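Local coordinates for protein GTPase subunit of restriction endonuclease (Thermococcus gammatolerans, PDB 6P0F) that probably recognises modified DNA through its N-terminal YTH-type domain, as part of an McrBC-like restriction system whose GTPase subunit it forms, at residues 50-55 against 112-117; 70-75 against 92-97; 101-106 against 122-127. One frame throughout, in Å; residues are numbered along the deposited sequence.

Contact 1 (50-55 against 112-117); sequences CYFWGR and NDFWRK
Phe-52 presents its edge to the face of Phe-114 in a T-shaped pair: CZ of Phe-52 stands 4.0 Å from CD2 of Phe-114, above the rim of that ring, and the planes are 86° apart. CB of Asp-113 lies over the opposite face of Phe-114. Along another side, Phe-52 meets Trp-115 through CD2 and CE2, with CE2 3.5 Å from Trp-115 CZ2 and the planes inclined at 50°. Trp-115 also drives the outer corner of its indole onto the strand backbone, bringing CH2 to 3.4 Å from N of Gly-54 and 3.7 Å from C of Trp-53. Gly-54, with no side chain, lets that corner come up against the strand. The six-membered ring of Trp-53 approaches that of Trp-115, CE3 of Trp-53 lying 4.4 Å from CZ2 of Trp-115. The resulting aromatic cluster fastens strand 49-55, part of the curled mixed sheet of this YTH-type domain, to the long connection between strands 91-102 and 123-127. Phe-52 reaches its partners because its CG sits between the backbone N and carbonyl carbon (chi1 63°), swinging the ring toward that connection. Further out, Thr-23 on helix 15-26 fixes the indole: its OG1 accepts from Trp-115 NE1 and is also hydrogen-bonded to Phe-52 O, linking both segments through one hydroxyl. Phe-126 meets the Phe-52 ring, and a disulfide to Cys-46 ties down Cys-50.

Contact 2 (70-75 against 92-97); sequences MVLFYV and VYLGII
Val-71 and Gly-95 exchange two nearly linear backbone hydrogen bonds, Val-71 N to Gly-95 O and Gly-95 N to Val-71 O, each 2.9 Å between donor and acceptor. Two residues along, Phe-73 and Tyr-93 repeat the exchange. There Phe-73 N reaches Tyr-93 O at 2.8 Å, but with more bend at the hydrogen (150°) than the return bond from Tyr-93 N to Phe-73 O (162°). These are the hydrogen-bonded pairs of two neighbouring antiparallel strands in the central mixed sheet of the YTH-type domain. Every carbonyl in them also receives a CA-H contact; the shortest brings Val-92 CA to 3.2 Å from Phe-73 O. In the non-hydrogen-bonded pairs between, Leu-72 turns its amide and carbonyl outward to strand 5-11, where Phe-6 and Ile-8 satisfy them.

The side chains of Leu-72, Leu-94 and Val-92 share one face of the sheet. CD2 of Leu-72 wedges between two methyls, 3.8 Å from both Val-92 CG1 and Leu-94 CD1. That Leu-94 methyl also receives CE of selenomethionine Met-70, at 3.8 Å. Tyr-74 runs alongside Val-92 and sends its hydroxyl beyond the pair to Asn-142 OD1. On the other face, CB of Phe-73 lies 4.1 Å from CB of Tyr-93. CG1 of Val-71 sits over the centre of the Phe-73 ring. Helix 160-174 covers Met-70 and Leu-94, helix 138-145 covers Tyr-74 and Val-92, and strand 5-11 runs parallel to strand 70-76 on its other edge.

Contact 3 (101-106 against 122-127); sequences VEISEN and RFLMFF
Val-101 and Leu-124 form a hydrogen-bonded antiparallel pair, Leu-124 N giving to Val-101 O at 2.8 Å and Val-101 N to Leu-124 O at 3.0 Å. Beyond the end of the strand, Ile-103 N continues the pattern by binding Arg-122 O.

The charged interactions centre on the guanidinium of Arg-122, whose NH1 makes two bonds. One runs to Ile-103 O at 2.9 Å, close to the guanidinium plane; the other is a salt bridge to Glu-102 OE1 at 3.0 Å, reached 16° out of that plane and through the anti lone pair. A side chain extended from CG to NE carries NH1 to this point. The flat group is held between the Glu-105 CG methylene over one face and CZ of Phe-123 over the opposite one. On their other flank, Arg-122 and Phe-123 both oppose Arg-55 of strand 49-55, a classic beta bulge at the start of strand 123-127.

Van der Waals contact sets the Glu-102 chain alongside Phe-123, Glu-102 CG 3.3 Å from CE1 of the ring. Apolar packing lies on the side of Val-101 and Leu-124, where Ile-103 CG1 approaches Leu-124 CD1 at 3.7 Å and Val-101 CG2 touches Phe-126 CE1 at 3.9 Å.

Overall arrangement
All three contacts reach one curled mixed sheet. Contact 2 lies deepest, its centre about 5 Å from the centre of the chain, and combines regular backbone pairing with aliphatic packing under helices. Contact 1 is farther out yet wholly buried; it relies on aromatic rings where an irregular connection meets the sheet. Contact 3 is only partly buried, and there an ionic group joins the backbone bonds. Strand 91-102 serves both contacts 2 and 3. Strands 49-55 and 123-127 are neighbours, so backbone bonds such as Trp-53 with Met-125 couple contacts 1 and 3, while Trp-53 against Phe-73 joins contact 1 to contact 2.

Contact 1 (50-55 against 112-117)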
loop_
_atom_site.group_PDB
_atom_site.type_symbol
_atom_site.label_atom_id
_atom_site.label_comp_id
_atom_site.label_asym_id
_atom_site.label_seq_id
_atom_site.Cartn_x
_atom_site.Cartn_y
_atom_site.Cartn_z
ATOM N N CYS A 50 -11.657 -6.853 5.649
ATOM C CA CYS A 50 -10.445 -6.157 6.045
ATOM C C CYS A 50 -9.481 -6.048 4.871
ATOM O O CYS A 50 -9.313 -6.991 4.098
ATOM C CB CYS A 50 -9.721 -6.875 7.187
ATOM S SG CYS A 50 -10.734 -7.152 8.658
ATOM N N TYR A 51 -8.822 -4.900 4.774
ATOM C CA TYR A 51 -7.838 -4.646 3.729
ATOM C C TYR A 51 -6.519 -4.294 4.390
ATOM O O TYR A 51 -6.471 -3.420 5.249
ATOM C CB TYR A 51 -8.263 -3.488 2.825
ATOM C CG TYR A 51 -9.559 -3.748 2.110
ATOM C CD1 TYR A 51 -9.582 -4.500 0.947
ATOM C CD2 TYR A 51 -10.750 -3.271 2.610
ATOM C CE1 TYR A 51 -10.755 -4.786 0.303
ATOM C CE2 TYR A 51 -11.956 -3.534 1.953
ATOM C CZ TYR A 51 -11.938 -4.289 0.793
ATOM O OH TYR A 51 -13.096 -4.581 0.101
ATOM N N PHE A 52 -5.436 -4.933 3.969
ATOM C CA PHE A 52 -4.169 -4.640 4.621
ATOM C C PHE A 52 -3.008 -5.059 3.724
ATOM O O PHE A 52 -3.149 -5.902 2.838
ATOM C CB PHE A 52 -4.083 -5.317 6.005
ATOM C CG PHE A 52 -4.120 -6.842 5.983
ATOM C CD1 PHE A 52 -5.320 -7.520 5.870
ATOM C CD2 PHE A 52 -2.958 -7.587 6.100
ATOM C CE1 PHE A 52 -5.337 -8.914 5.852
ATOM C CE2 PHE A 52 -2.998 -8.962 6.093
ATOM C CZ PHE A 52 -4.178 -9.612 5.945
ATOM N N TRP A 53 -1.865 -4.436 3.978
ATOM C CA TRP A 53 -0.623 -4.696 3.272
ATOM C C TRP A 53 0.470 -4.831 4.320
ATOM O O TRP A 53 0.293 -4.448 5.469
ATOM C CB TRP A 53 -0.325 -3.577 2.278
ATOM C CG TRP A 53 0.864 -3.876 1.412
ATOM C CD1 TRP A 53 2.033 -3.171 1.330
ATOM C CD2 TRP A 53 1.012 -5.000 0.528
ATOM N NE1 TRP A 53 2.905 -3.795 0.459
ATOM C CE2 TRP A 53 2.289 -4.900 -0.066
ATOM C CE3 TRP A 53 0.192 -6.069 0.186
ATOM C CZ2 TRP A 53 2.764 -5.857 -0.980
ATOM C CZ3 TRP A 53 0.661 -6.996 -0.743
ATOM C CH2 TRP A 53 1.927 -6.861 -1.324
ATOM N N GLY A 54 1.567 -5.491 3.960
ATOM C CA GLY A 54 2.616 -5.740 4.923
ATOM C C GLY A 54 3.977 -5.539 4.281
ATOM O O GLY A 54 4.146 -5.733 3.075
ATOM N N ARG A 55 4.938 -5.156 5.114
ATOM C CA ARG A 55 6.303 -4.902 4.654
ATOM C C ARG A 55 7.282 -5.485 5.658
ATOM O O ARG A 55 6.920 -5.783 6.795
ATOM C CB ARG A 55 6.583 -3.410 4.497
ATOM C CG ARG A 55 5.734 -2.721 3.452
ATOM C CD ARG A 55 6.142 -1.264 3.279
ATOM N NE ARG A 55 7.508 -1.175 2.796
ATOM C CZ ARG A 55 8.509 -0.699 3.519
ATOM N NH1 ARG A 55 8.289 -0.256 4.755
ATOM N NH2 ARG A 55 9.721 -0.660 3.004
ATOM N N ASN A 112 1.049 -16.463 6.696
ATOM C CA ASN A 112 1.136 -17.399 5.586
ATOM C C ASN A 112 -0.227 -17.924 5.172
ATOM O O ASN A 112 -0.321 -18.542 4.108
ATOM C CB ASN A 112 2.055 -18.579 5.950
ATOM C CG ASN A 112 3.485 -18.147 6.211
ATOM O OD1 ASN A 112 4.080 -17.376 5.446
ATOM N ND2 ASN A 112 4.046 -18.641 7.305
ATOM N N ASP A 113 -1.265 -17.701 5.987
ATOM C CA ASP A 113 -2.645 -17.989 5.589
ATOM C C ASP A 113 -3.022 -17.216 4.324
ATOM O O ASP A 113 -3.861 -17.671 3.538
ATOM C CB ASP A 113 -3.664 -17.585 6.679
ATOM C CG ASP A 113 -3.586 -18.398 7.985
ATOM O OD1 ASP A 113 -2.812 -19.380 8.088
ATOM O OD2 ASP A 113 -4.345 -18.022 8.931
ATOM N N PHE A 114 -2.454 -16.008 4.157
ATOM C CA PHE A 114 -2.867 -15.031 3.150
ATOM C C PHE A 114 -1.839 -14.764 2.065
ATOM O O PHE A 114 -2.212 -14.456 0.925
ATOM C CB PHE A 114 -3.138 -13.675 3.813
ATOM C CG PHE A 114 -4.012 -13.748 4.976
ATOM C CD1 PHE A 114 -5.350 -14.022 4.819
ATOM C CD2 PHE A 114 -3.507 -13.550 6.250
ATOM C CE1 PHE A 114 -6.172 -14.092 5.901
ATOM C CE2 PHE A 114 -4.311 -13.620 7.330
ATOM C CZ PHE A 114 -5.652 -13.897 7.169
ATOM N N TRP A 115 -0.563 -14.830 2.402
ATOM C CA TRP A 115 0.504 -14.342 1.568
ATOM C C TRP A 115 1.540 -15.427 1.322
ATOM O O TRP A 115 1.926 -16.146 2.250
ATOM C CB TRP A 115 1.171 -13.188 2.256
ATOM C CG TRP A 115 0.383 -11.928 2.294
ATOM C CD1 TRP A 115 -0.586 -11.540 1.426
ATOM C CD2 TRP A 115 0.534 -10.880 3.239
ATOM N NE1 TRP A 115 -1.040 -10.270 1.756
ATOM C CE2 TRP A 115 -0.385 -9.865 2.890
ATOM C CE3 TRP A 115 1.336 -10.705 4.369
ATOM C CZ2 TRP A 115 -0.507 -8.697 3.615
ATOM C CZ3 TRP A 115 1.223 -9.520 5.081
ATOM C CH2 TRP A 115 0.306 -8.544 4.702
ATOM N N ARG A 116 2.007 -15.512 0.083
ATOM C CA ARG A 116 3.217 -16.259 -0.203
ATOM C C ARG A 116 4.373 -15.588 0.504
ATOM O O ARG A 116 4.604 -14.384 0.320
ATOM C CB ARG A 116 3.475 -16.302 -1.699
ATOM C CG ARG A 116 2.472 -17.119 -2.492
ATOM C CD ARG A 116 2.844 -17.002 -3.957
ATOM N NE ARG A 116 2.039 -17.790 -4.887
ATOM C CZ ARG A 116 0.744 -17.608 -5.111
ATOM N NH1 ARG A 116 0.067 -16.686 -4.445
ATOM N NH2 ARG A 116 0.119 -18.369 -5.998
ATOM N N LYS A 117 5.094 -16.335 1.336
ATOM C CA LYS A 117 6.193 -15.739 2.076
ATOM C C LYS A 117 5.685 -14.735 3.095
ATOM O O LYS A 117 6.428 -13.837 3.501
ATOM C CB LYS A 117 7.157 -15.014 1.143
ATOM C CG LYS A 117 7.863 -15.854 0.115
ATOM C CD LYS A 117 9.176 -16.325 0.697
ATOM C CE LYS A 117 10.336 -15.443 0.230
ATOM N NZ LYS A 117 10.792 -15.757 -1.177
#

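Contact 2 (70-75 against 92-97)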
loop_
_atom_site.group_PDB
_atom_site.type_symbol
_atom_site.label_atom_id
_atom_site.label_comp_id
_atom_site.label_asym_id
_atom_site.label_seq_id
_atom_site.Cartn_x
_atom_site.Cartn_y
_atom_site.Cartn_z
HETATM N N MSE A 70 -0.914 8.378 3.545
HETATM C CA MSE A 70 -1.532 7.986 2.291
HETATM C C MSE A 70 -0.533 7.138 1.505
HETATM O O MSE A 70 0.674 7.385 1.533
HETATM C CB MSE A 70 -1.947 9.222 1.514
HETATM C CG MSE A 70 -3.142 9.829 2.141
HETATM SE SE MSE A 70 -3.377 11.591 1.432
HETATM C CE MSE A 70 -2.992 11.257 -0.407
ATOM N N VAL A 71 -1.060 6.148 0.779
ATOM C CA VAL A 71 -0.238 5.233 -0.012
ATOM C C VAL A 71 -0.774 5.204 -1.437
ATOM O O VAL A 71 -1.963 4.936 -1.659
ATOM C CB VAL A 71 -0.225 3.817 0.582
ATOM C CG1 VAL A 71 0.577 2.911 -0.350
ATOM C CG2 VAL A 71 0.361 3.793 1.992
ATOM N N LEU A 72 0.104 5.475 -2.402
ATOM C CA LEU A 72 -0.165 5.220 -3.813
ATOM C C LEU A 72 0.460 3.866 -4.131
ATOM O O LEU A 72 1.679 3.714 -4.041
ATOM C CB LEU A 72 0.447 6.292 -4.711
ATOM C CG LEU A 72 -0.288 7.634 -4.658
ATOM C CD1 LEU A 72 0.673 8.702 -5.174
ATOM C CD2 LEU A 72 -1.584 7.629 -5.424
ATOM N N PHE A 73 -0.367 2.875 -4.423
ATOM C CA PHE A 73 0.118 1.589 -4.916
ATOM C C PHE A 73 0.220 1.706 -6.429
ATOM O O PHE A 73 -0.793 1.858 -7.122
ATOM C CB PHE A 73 -0.830 0.457 -4.529
ATOM C CG PHE A 73 -0.828 0.109 -3.088
ATOM C CD1 PHE A 73 0.159 -0.669 -2.522
ATOM C CD2 PHE A 73 -1.875 0.541 -2.287
ATOM C CE1 PHE A 73 0.110 -1.006 -1.179
ATOM C CE2 PHE A 73 -1.927 0.197 -0.932
ATOM C CZ PHE A 73 -0.944 -0.571 -0.389
ATOM N N TYR A 74 1.442 1.656 -6.955
ATOM C CA TYR A 74 1.679 1.568 -8.383
ATOM C C TYR A 74 1.688 0.093 -8.770
ATOM O O TYR A 74 2.359 -0.690 -8.115
ATOM C CB TYR A 74 3.041 2.180 -8.711
ATOM C CG TYR A 74 3.168 3.680 -8.743
ATOM C CD1 TYR A 74 2.190 4.514 -8.221
ATOM C CD2 TYR A 74 4.293 4.258 -9.305
ATOM C CE1 TYR A 74 2.332 5.894 -8.263
ATOM C CE2 TYR A 74 4.445 5.640 -9.361
ATOM C CZ TYR A 74 3.474 6.444 -8.826
ATOM O OH TYR A 74 3.621 7.816 -8.890
ATOM N N VAL A 75 0.956 -0.277 -9.819
ATOM C CA VAL A 75 0.846 -1.678 -10.228
ATOM C C VAL A 75 1.265 -1.783 -11.690
ATOM O O VAL A 75 0.660 -1.151 -12.563
ATOM C CB VAL A 75 -0.577 -2.212 -10.019
ATOM C CG1 VAL A 75 -0.654 -3.687 -10.438
ATOM C CG2 VAL A 75 -1.013 -2.018 -8.562
ATOM N N VAL A 92 -2.949 2.506 -10.693
ATOM C CA VAL A 92 -2.570 3.161 -9.452
ATOM C C VAL A 92 -3.766 3.103 -8.516
ATOM O O VAL A 92 -4.895 3.390 -8.931
ATOM C CB VAL A 92 -2.141 4.628 -9.673
ATOM C CG1 VAL A 92 -1.724 5.238 -8.359
ATOM C CG2 VAL A 92 -0.998 4.686 -10.697
ATOM N N TYR A 93 -3.513 2.758 -7.263
ATOM C CA TYR A 93 -4.528 2.751 -6.225
ATOM C C TYR A 93 -4.128 3.722 -5.123
ATOM O O TYR A 93 -2.945 3.837 -4.802
ATOM C CB TYR A 93 -4.714 1.334 -5.633
ATOM C CG TYR A 93 -5.208 0.306 -6.639
ATOM C CD1 TYR A 93 -4.345 -0.220 -7.588
ATOM C CD2 TYR A 93 -6.532 -0.148 -6.617
ATOM C CE1 TYR A 93 -4.798 -1.165 -8.527
ATOM C CE2 TYR A 93 -6.991 -1.063 -7.545
ATOM C CZ TYR A 93 -6.119 -1.584 -8.475
ATOM O OH TYR A 93 -6.593 -2.515 -9.377
ATOM N N LEU A 94 -5.107 4.399 -4.517
ATOM C CA LEU A 94 -4.855 5.347 -3.432
ATOM C C LEU A 94 -5.568 4.873 -2.174
ATOM O O LEU A 94 -6.786 4.707 -2.179
ATOM C CB LEU A 94 -5.344 6.746 -3.819
ATOM C CG LEU A 94 -5.217 7.791 -2.710
ATOM C CD1 LEU A 94 -3.771 8.070 -2.353
ATOM C CD2 LEU A 94 -5.884 9.093 -3.142
ATOM N N GLY A 95 -4.811 4.665 -1.110
ATOM C CA GLY A 95 -5.378 4.347 0.179
ATOM C C GLY A 95 -4.937 5.302 1.264
ATOM O O GLY A 95 -3.926 5.997 1.108
ATOM N N ILE A 96 -5.701 5.365 2.356
ATOM C CA ILE A 96 -5.295 6.087 3.561
ATOM C C ILE A 96 -5.285 5.097 4.715
ATOM O O ILE A 96 -6.201 4.273 4.849
ATOM C CB ILE A 96 -6.206 7.310 3.822
ATOM C CG1 ILE A 96 -5.645 8.092 5.009
ATOM C CG2 ILE A 96 -7.630 6.919 3.991
ATOM C CD1 ILE A 96 -6.165 9.540 5.082
ATOM N N ILE A 97 -4.216 5.133 5.514
ATOM C CA ILE A 97 -3.973 4.105 6.521
ATOM C C ILE A 97 -4.838 4.366 7.751
ATOM O O ILE A 97 -4.823 5.461 8.334
ATOM C CB ILE A 97 -2.489 4.031 6.908
ATOM C CG1 ILE A 97 -1.623 3.655 5.678
ATOM C CG2 ILE A 97 -2.292 3.015 8.029
ATOM C CD1 ILE A 97 -0.133 3.608 5.945
#

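Contact 3 (101-106 against 122-127)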
loop_
_atom_site.group_PDB
_atom_site.type_symbol
_atom_site.label_atom_id
_atom_site.label_comp_id
_atom_site.label_asym_id
_atom_site.label_seq_id
_atom_site.Cartn_x
_atom_site.Cartn_y
_atom_site.Cartn_z
ATOM N N VAL A 101 0.132 -2.048 12.528
ATOM C CA VAL A 101 0.309 -3.108 13.501
ATOM C C VAL A 101 1.644 -3.751 13.186
ATOM O O VAL A 101 1.827 -4.257 12.079
ATOM C CB VAL A 101 -0.814 -4.159 13.435
ATOM C CG1 VAL A 101 -0.528 -5.274 14.426
ATOM C CG2 VAL A 101 -2.179 -3.506 13.690
ATOM N N GLU A 102 2.565 -3.744 14.135
ATOM C CA GLU A 102 3.787 -4.519 14.012
ATOM C C GLU A 102 3.544 -5.909 14.595
ATOM O O GLU A 102 3.265 -6.048 15.793
ATOM C CB GLU A 102 4.956 -3.826 14.714
ATOM C CG GLU A 102 6.232 -4.664 14.693
ATOM C CD GLU A 102 7.372 -4.063 15.536
ATOM O OE1 GLU A 102 8.423 -4.731 15.670
ATOM O OE2 GLU A 102 7.162 -2.986 16.137
ATOM N N ILE A 103 3.647 -6.935 13.761
ATOM C CA ILE A 103 3.588 -8.314 14.234
ATOM C C ILE A 103 4.985 -8.716 14.691
ATOM O O ILE A 103 5.968 -8.519 13.968
ATOM C CB ILE A 103 3.076 -9.267 13.141
ATOM C CG1 ILE A 103 1.691 -8.821 12.645
ATOM C CG2 ILE A 103 3.027 -10.696 13.675
ATOM C CD1 ILE A 103 0.634 -8.804 13.698
ATOM N N SER A 104 5.078 -9.299 15.878
ATOM C CA SER A 104 6.374 -9.727 16.373
ATOM C C SER A 104 6.949 -10.833 15.492
ATOM O O SER A 104 6.225 -11.682 14.963
ATOM C CB SER A 104 6.248 -10.218 17.808
ATOM O OG SER A 104 6.197 -11.630 17.840
ATOM N N GLU A 105 8.279 -10.841 15.363
ATOM C CA GLU A 105 8.932 -11.890 14.584
ATOM C C GLU A 105 8.470 -13.287 14.978
ATOM O O GLU A 105 8.499 -14.212 14.158
ATOM C CB GLU A 105 10.453 -11.827 14.761
ATOM C CG GLU A 105 11.105 -10.496 14.509
ATOM C CD GLU A 105 12.631 -10.583 14.622
ATOM O OE1 GLU A 105 13.321 -9.778 13.957
ATOM O OE2 GLU A 105 13.129 -11.465 15.368
ATOM N N ASN A 106 8.079 -13.476 16.238
ATOM C CA ASN A 106 7.691 -14.789 16.734
ATOM C C ASN A 106 6.238 -15.145 16.427
ATOM O O ASN A 106 5.809 -16.263 16.727
ATOM C CB ASN A 106 7.888 -14.857 18.259
ATOM C CG ASN A 106 9.252 -14.340 18.706
ATOM O OD1 ASN A 106 9.356 -13.343 19.431
ATOM N ND2 ASN A 106 10.300 -15.021 18.282
ATOM N N ARG A 122 5.901 -8.467 8.220
ATOM C CA ARG A 122 5.246 -8.368 9.511
ATOM C C ARG A 122 4.873 -6.945 9.932
ATOM O O ARG A 122 4.182 -6.783 10.938
ATOM C CB ARG A 122 6.135 -9.000 10.586
ATOM C CG ARG A 122 7.410 -8.213 10.887
ATOM C CD ARG A 122 8.355 -9.040 11.767
ATOM N NE ARG A 122 9.536 -8.256 12.143
ATOM C CZ ARG A 122 9.579 -7.408 13.169
ATOM N NH1 ARG A 122 8.514 -7.235 13.945
ATOM N NH2 ARG A 122 10.695 -6.740 13.435
ATOM N N PHE A 123 5.283 -5.920 9.199
ATOM C CA PHE A 123 4.832 -4.557 9.478
ATOM C C PHE A 123 3.583 -4.293 8.648
ATOM O O PHE A 123 3.655 -4.048 7.436
ATOM C CB PHE A 123 5.962 -3.566 9.204
ATOM C CG PHE A 123 7.090 -3.687 10.200
ATOM C CD1 PHE A 123 7.018 -3.059 11.439
ATOM C CD2 PHE A 123 8.198 -4.462 9.912
ATOM C CE1 PHE A 123 8.045 -3.190 12.367
ATOM C CE2 PHE A 123 9.225 -4.603 10.840
ATOM C CZ PHE A 123 9.145 -3.966 12.065
ATOM N N LEU A 124 2.425 -4.337 9.312
ATOM C CA LEU A 124 1.146 -4.272 8.628
ATOM C C LEU A 124 0.577 -2.864 8.629
ATOM O O LEU A 124 0.686 -2.125 9.615
ATOM C CB LEU A 124 0.126 -5.210 9.290
ATOM C CG LEU A 124 0.517 -6.661 9.558
ATOM C CD1 LEU A 124 -0.686 -7.402 10.149
ATOM C CD2 LEU A 124 0.984 -7.320 8.281
HETATM N N MSE A 125 -0.116 -2.538 7.547
HETATM C CA MSE A 125 -0.892 -1.295 7.461
HETATM C C MSE A 125 -2.316 -1.692 7.065
HETATM O O MSE A 125 -2.499 -2.424 6.085
HETATM C CB MSE A 125 -0.298 -0.323 6.449
HETATM C CG MSE A 125 -0.313 -0.857 5.022
HETATM SE SE MSE A 125 0.881 0.230 3.877
HETATM C CE MSE A 125 2.394 -0.071 4.925
ATOM N N PHE A 126 -3.311 -1.212 7.801
ATOM C CA PHE A 126 -4.711 -1.496 7.522
ATOM C C PHE A 126 -5.364 -0.301 6.835
ATOM O O PHE A 126 -5.052 0.848 7.151
ATOM C CB PHE A 126 -5.463 -1.846 8.817
ATOM C CG PHE A 126 -5.213 -3.248 9.296
ATOM C CD1 PHE A 126 -4.058 -3.549 9.985
ATOM C CD2 PHE A 126 -6.113 -4.275 9.009
ATOM C CE1 PHE A 126 -3.779 -4.860 10.391
ATOM C CE2 PHE A 126 -5.843 -5.559 9.404
ATOM C CZ PHE A 126 -4.659 -5.846 10.103
ATOM N N PHE A 127 -6.279 -0.585 5.901
ATOM C CA PHE A 127 -7.077 0.413 5.194
ATOM C C PHE A 127 -8.560 0.155 5.443
ATOM O O PHE A 127 -9.047 -0.949 5.180
ATOM C CB PHE A 127 -6.811 0.362 3.685
ATOM C CG PHE A 127 -5.392 0.592 3.312
ATOM C CD1 PHE A 127 -4.496 -0.468 3.252
ATOM C CD2 PHE A 127 -4.936 1.861 3.019
ATOM C CE1 PHE A 127 -3.186 -0.264 2.916
ATOM C CE2 PHE A 127 -3.613 2.073 2.687
ATOM C CZ PHE A 127 -2.739 1.005 2.624
#